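Local coordinates for protein carboxylesterase (Ferroplasma acidiphilum, PDB 3WJ2) that probably hydrolyses carboxylic esters, as a carboxylesterase of the alpha/beta-hydrolase fold adapted to low pH, at residues K57-D61 and G62-N66; H121-P124 and D125-D129. All coordinates share one frame; numbering follows the deposited sequence.

Contact 1 comes first along the chain: it is the turn end of the beta hairpin made by strands 52-60 and 63-71, at the edge of the mixed sheet of this alpha/beta-hydrolase fold. Contact 2 follows after strands 78-82 and 109-113, where the loop 121-124 turns into helix 125-139. Their centres lie about 13 Å apart, and the two meet directly. R63 of the hairpin sends NE to OD1 of D129, a salt bridge of 2.8 Å, while the aliphatic side chain of L65 packs against the same aspartate. The first turns of helix 125-139 are thus pinned by charge and by packing to the edge hairpin.

Contact 1. Residues K57-D61 and G62-N66; sequences KIKLD and GRTLN
One water is gripped from three sides by K59, L60 and T64: it accepts from K59 NZ, donates to L60 O at 2.6 Å, and hydrogen-bonds T64 OG1. It thereby ties the polar face of the hairpin to its turn. That turn, L60 to R63, is type II, and G62 suits it because a side chain at its positive phi (86°) would jam against the preceding carbonyl. Behind it the strands run antiparallel. I58 and L65 form a hydrogen-bonded pair: I58 N donates to L65 O, 2.8 Å and nearly straight (177°), and L65 N donates back to I58 O. On their side of the sheet L60 CD1 meets L65 CD1 at 3.6 Å, branched aliphatic groups suited to a buried face. R63 sits there too. Its CG lies between the backbone N and the carbonyl carbon, and a further bend at chi2 (-77°) folds the guanidinium back over L60, whose CD1 lies 3.7 Å above one face. NH2 then donates to D61 O at 2.9 Å, with the oxygen close to the guanidinium plane, while NE and NH1 make salt bridges to D129 and D132. A leucine in place of R63 would probably leave D61 O without this donor and take a charge partner from D132 and D129, the latter keeping R116. On the opposite face, T64 CG2 packs against K57 CB. Strand 52-60 is the outermost within the chain, 63-71 joins it to strand 109-113, and helix 125-139 covers the I58, L60 and L65 face, Y136 lying against I58 and L60.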
loop_
_atom_site.group_PDB
_atom_site.type_symbol
_atom_site.label_atom_id
_atom_site.label_comp_id
_atom_site.label_asym_id
_atom_site.label_seq_id
_atom_site.Cartn_x
_atom_site.Cartn_y
_atom_site.Cartn_z
ATOM N N LYS B 57 -33.827 -31.032 -6.855
ATOM C CA LYS B 57 -34.335 -29.984 -7.787
ATOM C C LYS B 57 -34.969 -28.924 -6.921
ATOM O O LYS B 57 -35.824 -29.214 -6.097
ATOM C CB LYS B 57 -35.265 -30.611 -8.809
ATOM C CG LYS B 57 -34.602 -31.542 -9.829
ATOM C CD LYS B 57 -33.747 -30.822 -10.860
ATOM C CE LYS B 57 -33.433 -31.793 -12.010
ATOM N NZ LYS B 57 -32.444 -31.246 -13.042
ATOM N N ILE B 58 -34.556 -27.675 -7.059
ATOM C CA ILE B 58 -35.126 -26.563 -6.285
ATOM C C ILE B 58 -36.140 -25.946 -7.216
ATOM O O ILE B 58 -35.787 -25.305 -8.185
ATOM C CB ILE B 58 -33.982 -25.468 -5.944
ATOM C CG1 ILE B 58 -32.798 -26.112 -5.200
ATOM C CG2 ILE B 58 -34.505 -24.339 -5.046
ATOM C CD1 ILE B 58 -33.183 -26.956 -4.049
ATOM N N LYS B 59 -37.399 -26.163 -6.905
ATOM C CA LYS B 59 -38.514 -25.782 -7.814
ATOM C C LYS B 59 -38.982 -24.362 -7.558
ATOM O O LYS B 59 -39.920 -24.125 -6.805
ATOM C CB LYS B 59 -39.672 -26.802 -7.647
ATOM C CG LYS B 59 -40.597 -26.679 -8.834
ATOM C CD LYS B 59 -41.958 -27.347 -8.563
ATOM C CE LYS B 59 -42.802 -27.228 -9.841
ATOM N NZ LYS B 59 -42.302 -26.071 -10.746
ATOM N N LEU B 60 -38.243 -23.377 -8.097
ATOM C CA LEU B 60 -38.580 -21.984 -7.851
ATOM C C LEU B 60 -39.693 -21.557 -8.871
ATOM O O LEU B 60 -40.068 -22.347 -9.756
ATOM C CB LEU B 60 -37.315 -21.140 -8.157
ATOM C CG LEU B 60 -36.139 -21.514 -7.218
ATOM C CD1 LEU B 60 -34.989 -20.613 -7.516
ATOM C CD2 LEU B 60 -36.581 -21.248 -5.748
ATOM N N ASP B 61 -40.191 -20.359 -8.702
ATOM C CA ASP B 61 -41.201 -19.831 -9.654
ATOM C C ASP B 61 -40.619 -19.601 -11.029
ATOM O O ASP B 61 -39.672 -18.804 -11.190
ATOM C CB ASP B 61 -41.887 -18.559 -9.069
ATOM C CG ASP B 61 -42.648 -18.855 -7.727
ATOM O OD1 ASP B 61 -42.831 -20.121 -7.407
ATOM O OD2 ASP B 61 -43.026 -17.840 -7.077
ATOM N N GLY B 62 -41.117 -20.337 -12.042
ATOM C CA GLY B 62 -40.580 -20.070 -13.382
ATOM C C GLY B 62 -39.320 -20.798 -13.793
ATOM O O GLY B 62 -38.923 -20.659 -14.945
ATOM N N ARG B 63 -38.607 -21.512 -12.877
ATOM C CA ARG B 63 -37.395 -22.195 -13.244
ATOM C C ARG B 63 -37.037 -23.139 -12.113
ATOM O O ARG B 63 -37.382 -22.889 -10.994
ATOM C CB ARG B 63 -36.207 -21.184 -13.512
ATOM C CG ARG B 63 -35.563 -20.550 -12.250
ATOM C CD ARG B 63 -36.468 -19.414 -11.686
ATOM N NE ARG B 63 -35.698 -18.630 -10.706
ATOM C CZ ARG B 63 -36.208 -17.803 -9.793
ATOM N NH1 ARG B 63 -35.372 -17.047 -9.041
ATOM N NH2 ARG B 63 -37.559 -17.680 -9.606
ATOM N N THR B 64 -36.363 -24.228 -12.477
ATOM C CA THR B 64 -35.885 -25.198 -11.487
ATOM C C THR B 64 -34.336 -25.196 -11.536
ATOM O O THR B 64 -33.730 -25.126 -12.626
ATOM C CB THR B 64 -36.416 -26.585 -11.926
ATOM O OG1 THR B 64 -37.856 -26.525 -11.831
ATOM C CG2 THR B 64 -35.852 -27.656 -11.057
ATOM N N LEU B 65 -33.727 -25.219 -10.337
ATOM C CA LEU B 65 -32.271 -25.230 -10.262
ATOM C C LEU B 65 -31.836 -26.610 -9.758
ATOM O O LEU B 65 -32.482 -27.176 -8.831
ATOM C CB LEU B 65 -31.796 -24.260 -9.170
ATOM C CG LEU B 65 -32.381 -22.846 -9.400
ATOM C CD1 LEU B 65 -31.768 -21.904 -8.305
ATOM C CD2 LEU B 65 -32.121 -22.191 -10.766
ATOM N N ASN B 66 -30.687 -27.032 -10.236
ATOM C CA ASN B 66 -30.039 -28.180 -9.584
ATOM C C ASN B 66 -29.404 -27.756 -8.265
ATOM O O ASN B 66 -28.885 -26.620 -8.134
ATOM C CB ASN B 66 -28.942 -28.810 -10.433
ATOM C CG ASN B 66 -29.455 -29.482 -11.685
ATOM O OD1 ASN B 66 -28.819 -29.446 -12.776
ATOM N ND2 ASN B 66 -30.548 -30.130 -11.542
HETATM O O HOH W 1 -39.842 -24.563 -11.187
#

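Contact 2. Residues H121-P124 and D125-D129; sequences HKFP and DAFND
P124 is the N-cap of helix 125-139, and its carbonyl starts the helical pattern: N128 N donates to P124 O over 2.8 Å, almost in line with the C=O. Proline fits here, since its nitrogen has no proton to leave unused. The peptide before it is cis, and P124 CB comes to rest 3.8 Å above the centre of the F123 ring; the flat ring offers the proline a face to lie on, a packing common where an aromatic residue precedes a cis proline. Both F123 and F127 hold CG anti to the backbone N (chi1 178° and 168°); the two side chains lie side by side and point the same way, F123 CE1 3.9 Å from F127 CB. F229 meets the F123 ring edge-to-face, and helix 157-172 packs on F127. N128 runs alongside the proline, its ND2 lying 3.5 Å from P124 CG. At the start of the first turn D125 N bonds to K122 O. D125 keeps CG beside its own backbone N (chi1 -67°), swinging the carboxylate back toward the loop. There OD2 approaches the edge of the H121 ring and touches H121 CB at 3.3 Å. A water completes the link, accepting from K122 N and donating to D125 OD2 at 2.7 Å.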
loop_
_atom_site.group_PDB
_atom_site.type_symbol
_atom_site.label_atom_id
_atom_site.label_comp_id
_atom_site.label_asym_id
_atom_site.label_seq_id
_atom_site.Cartn_x
_atom_site.Cartn_y
_atom_site.Cartn_z
ATOM N N HIS B 121 -28.672 -15.676 -19.328
ATOM C CA HIS B 121 -29.520 -15.239 -18.239
ATOM C C HIS B 121 -28.760 -14.075 -17.558
ATOM O O HIS B 121 -27.762 -14.306 -16.835
ATOM C CB HIS B 121 -29.835 -16.343 -17.234
ATOM C CG HIS B 121 -30.488 -17.524 -17.846
ATOM N ND1 HIS B 121 -31.842 -17.589 -18.096
ATOM C CD2 HIS B 121 -29.951 -18.682 -18.278
ATOM C CE1 HIS B 121 -32.095 -18.744 -18.706
ATOM N NE2 HIS B 121 -30.970 -19.414 -18.835
ATOM N N LYS B 122 -29.199 -12.878 -17.837
ATOM C CA LYS B 122 -28.523 -11.699 -17.306
ATOM C C LYS B 122 -29.060 -11.316 -15.941
ATOM O O LYS B 122 -30.151 -11.803 -15.491
ATOM C CB LYS B 122 -28.693 -10.543 -18.318
ATOM C CG LYS B 122 -27.677 -10.766 -19.461
ATOM C CD LYS B 122 -27.811 -9.734 -20.504
ATOM C CE LYS B 122 -26.792 -9.910 -21.548
ATOM N NZ LYS B 122 -25.434 -9.343 -21.271
ATOM N N PHE B 123 -28.334 -10.413 -15.277
ATOM C CA PHE B 123 -28.861 -9.830 -14.042
ATOM C C PHE B 123 -30.239 -9.311 -14.289
ATOM O O PHE B 123 -30.516 -8.661 -15.350
ATOM C CB PHE B 123 -27.946 -8.662 -13.600
ATOM C CG PHE B 123 -28.421 -7.959 -12.364
ATOM C CD1 PHE B 123 -28.217 -8.503 -11.112
ATOM C CD2 PHE B 123 -29.223 -6.795 -12.484
ATOM C CE1 PHE B 123 -28.646 -7.919 -9.939
ATOM C CE2 PHE B 123 -29.693 -6.131 -11.278
ATOM C CZ PHE B 123 -29.445 -6.668 -10.031
ATOM N N PRO B 124 -31.197 -9.610 -13.399
ATOM C CA PRO B 124 -31.047 -10.129 -12.035
ATOM C C PRO B 124 -31.300 -11.631 -11.901
ATOM O O PRO B 124 -31.568 -12.035 -10.773
ATOM C CB PRO B 124 -32.133 -9.358 -11.259
ATOM C CG PRO B 124 -33.358 -9.376 -12.231
ATOM C CD PRO B 124 -32.584 -9.029 -13.589
ATOM N N ASP B 125 -31.175 -12.442 -12.981
ATOM C CA ASP B 125 -31.567 -13.844 -12.818
ATOM C C ASP B 125 -30.731 -14.591 -11.711
ATOM O O ASP B 125 -31.313 -15.227 -10.871
ATOM C CB ASP B 125 -31.479 -14.631 -14.171
ATOM C CG ASP B 125 -32.543 -14.131 -15.199
ATOM O OD1 ASP B 125 -33.436 -13.320 -14.807
ATOM O OD2 ASP B 125 -32.482 -14.534 -16.395
ATOM N N ALA B 126 -29.384 -14.519 -11.762
ATOM C CA ALA B 126 -28.607 -15.324 -10.744
ATOM C C ALA B 126 -28.941 -14.779 -9.378
ATOM O O ALA B 126 -28.967 -15.537 -8.409
ATOM C CB ALA B 126 -27.116 -15.141 -11.023
ATOM N N PHE B 127 -29.011 -13.450 -9.307
ATOM C CA PHE B 127 -29.319 -12.872 -7.992
ATOM C C PHE B 127 -30.672 -13.389 -7.454
ATOM O O PHE B 127 -30.793 -13.746 -6.280
ATOM C CB PHE B 127 -29.331 -11.312 -8.131
ATOM C CG PHE B 127 -29.909 -10.663 -6.925
ATOM C CD1 PHE B 127 -29.234 -10.607 -5.707
ATOM C CD2 PHE B 127 -31.256 -10.230 -6.998
ATOM C CE1 PHE B 127 -29.863 -10.051 -4.562
ATOM C CE2 PHE B 127 -31.892 -9.705 -5.842
ATOM C CZ PHE B 127 -31.200 -9.620 -4.618
ATOM N N ASN B 128 -31.728 -13.335 -8.294
ATOM C CA ASN B 128 -33.014 -13.839 -7.886
ATOM C C ASN B 128 -32.947 -15.346 -7.573
ATOM O O ASN B 128 -33.624 -15.799 -6.662
ATOM C CB ASN B 128 -34.040 -13.585 -9.010
ATOM C CG ASN B 128 -34.448 -12.102 -9.113
ATOM O OD1 ASN B 128 -34.272 -11.288 -8.146
ATOM N ND2 ASN B 128 -35.005 -11.739 -10.298
ATOM N N ASP B 129 -32.106 -16.089 -8.312
ATOM C CA ASP B 129 -31.926 -17.484 -8.003
ATOM C C ASP B 129 -31.335 -17.678 -6.592
ATOM O O ASP B 129 -31.732 -18.587 -5.832
ATOM C CB ASP B 129 -31.050 -18.146 -9.047
ATOM C CG ASP B 129 -31.694 -18.250 -10.374
ATOM O OD1 ASP B 129 -32.928 -18.009 -10.510
ATOM O OD2 ASP B 129 -30.988 -18.562 -11.360
HETATM O O HOH W 2 -27.768 -14.525 -14.280
HETATM O O HOH W 3 -32.137 -12.747 -18.354
#